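Local structure of dehalogenase (Rhodospirillaceae, 6A41) at residues C222-S226 and D227-F231. The protein probably acts as a dehalogenating oxidoreductase, built on the NAD(P)-binding Rossmann fold of the short-chain dehydrogenase/reductase family. Numbering follows the deposited sequence.
Sequences CFLCS and DGAGF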
loop_
_atom_site.group_PDB
_atom_site.type_symbol
_atom_site.label_atom_id
_atom_site.label_comp_id
_atom_site.label_asym_id
_atom_site.label_seq_id
_atom_site.Cartn_x
_atom_site.Cartn_y
_atom_site.Cartn_z
ATOM N N CYS A 222 -12.161 0.302 19.889
ATOM C CA CYS A 222 -12.250 1.263 20.938
ATOM C C CYS A 222 -11.171 2.369 20.896
ATOM O O CYS A 222 -11.454 3.564 21.034
ATOM C CB CYS A 222 -12.247 0.626 22.312
ATOM S SG CYS A 222 -13.826 -0.205 22.629
ATOM N N PHE A 223 -9.933 1.938 20.632
ATOM C CA PHE A 223 -8.908 2.919 20.468
ATOM C C PHE A 223 -9.278 3.948 19.320
ATOM O O PHE A 223 -9.204 5.196 19.576
ATOM C CB PHE A 223 -7.515 2.275 20.177
ATOM C CG PHE A 223 -6.479 3.344 19.716
ATOM C CD1 PHE A 223 -6.037 4.294 20.601
ATOM C CD2 PHE A 223 -6.077 3.385 18.387
ATOM C CE1 PHE A 223 -5.160 5.366 20.203
ATOM C CE2 PHE A 223 -5.200 4.370 17.946
ATOM C CZ PHE A 223 -4.765 5.329 18.835
ATOM N N LEU A 224 -9.742 3.485 18.159
ATOM C CA LEU A 224 -10.058 4.423 17.076
ATOM C C LEU A 224 -11.247 5.322 17.423
ATOM O O LEU A 224 -11.281 6.460 16.923
ATOM C CB LEU A 224 -10.334 3.708 15.759
ATOM C CG LEU A 224 -9.059 2.995 15.262
ATOM C CD1 LEU A 224 -9.479 2.028 14.162
ATOM C CD2 LEU A 224 -7.969 3.973 14.792
ATOM N N CYS A 225 -12.168 4.850 18.282
ATOM C CA CYS A 225 -13.258 5.694 18.850
ATOM C C CYS A 225 -12.819 6.778 19.867
ATOM O O CYS A 225 -13.625 7.645 20.164
ATOM C CB CYS A 225 -14.382 4.848 19.445
ATOM S SG CYS A 225 -15.149 3.703 18.306
ATOM N N SER A 226 -11.610 6.681 20.420
ATOM C CA SER A 226 -11.163 7.510 21.530
ATOM C C SER A 226 -10.663 8.844 21.042
ATOM O O SER A 226 -10.278 9.066 19.803
ATOM C CB SER A 226 -10.029 6.805 22.404
ATOM O OG SER A 226 -8.754 6.823 21.675
ATOM N N ASP A 227 -10.571 9.727 22.007
ATOM C CA ASP A 227 -9.985 11.071 21.739
ATOM C C ASP A 227 -8.527 11.021 21.330
ATOM O O ASP A 227 -8.103 11.773 20.485
ATOM C CB ASP A 227 -10.133 11.965 22.939
ATOM C CG ASP A 227 -11.499 12.422 23.103
ATOM O OD1 ASP A 227 -12.466 12.080 22.344
ATOM O OD2 ASP A 227 -11.676 13.098 24.123
ATOM N N GLY A 228 -7.789 10.038 21.871
ATOM C CA GLY A 228 -6.419 9.892 21.559
ATOM C C GLY A 228 -6.152 9.511 20.096
ATOM O O GLY A 228 -5.057 9.781 19.601
ATOM N N ALA A 229 -7.141 8.958 19.369
ATOM C CA ALA A 229 -7.008 8.633 17.948
ATOM C C ALA A 229 -7.531 9.709 16.997
ATOM O O ALA A 229 -7.736 9.462 15.799
ATOM C CB ALA A 229 -7.719 7.339 17.652
ATOM N N GLY A 230 -7.632 10.910 17.528
ATOM C CA GLY A 230 -8.227 12.028 16.754
ATOM C C GLY A 230 -7.416 12.524 15.579
ATOM O O GLY A 230 -7.968 13.314 14.827
ATOM N N PHE A 231 -6.163 12.113 15.423
ATOM C CA PHE A 231 -5.379 12.536 14.294
ATOM C C PHE A 231 -5.195 11.344 13.295
ATOM O O PHE A 231 -4.387 11.442 12.361
ATOM C CB PHE A 231 -4.039 13.142 14.726
ATOM C CG PHE A 231 -3.500 14.170 13.775
ATOM C CD1 PHE A 231 -4.286 15.239 13.391
ATOM C CD2 PHE A 231 -2.217 14.070 13.202
ATOM C CE1 PHE A 231 -3.821 16.251 12.495
ATOM C CE2 PHE A 231 -1.750 15.049 12.320
ATOM C CZ PHE A 231 -2.530 16.100 11.956
HETATM O O HOH W 1 -10.030 7.980 14.964
HETATM O O HOH W 2 -14.152 10.206 20.819
#
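A229 and F223 meet where helix 214-225 of the Rossmann fold ends and the chain turns through a short 3-10 segment toward strand 236-239. The apolar part is a CH-pi contact: A229 CB sits over one face of the F223 ring, 4.0 Å from its centroid and 21° off the normal, displaced toward the rim by CZ. With CG anti to the backbone N (chi1 168°) and beside the carbonyl carbon, the ring presents this face to the methyl. A methyl is small enough to fit there while also approaching L224, whose CD2 is 4.4 Å from A229 CB. The F223 ring also stacks on F223 of the second subunit, so the helix end belongs to the subunit interface. Replacing F223 by an alanine is likely to leave the A229 methyl without the ring it packs on, and to open a gap toward the neighbouring chain.

Hydrogen bonds close the helix end. S226, whose short hydroxyl can fold back, turns OG between its backbone N and carbonyl carbon (chi1 74°) and donates to F223 O in the carbonyl plane, on a lone pair, at 2.7 Å. Since S226 N also donates to F223 O, two bonds grip this last-turn carbonyl. A229 N returns to S226 O at 3.2 Å, well above the carbonyl plane; R130 supplies another hydrogen bond to that oxygen.

The short carboxylate of D227 offers two oxygens to two partners: OD2 forms a salt bridge with R6, while OD1 accepts from a water that also donates to the backbone carbonyl of C225. A second water lies 2.8 Å from L224 O and 2.9 Å from A229 O, but with more acceptors in reach than protons it need not bond both at once.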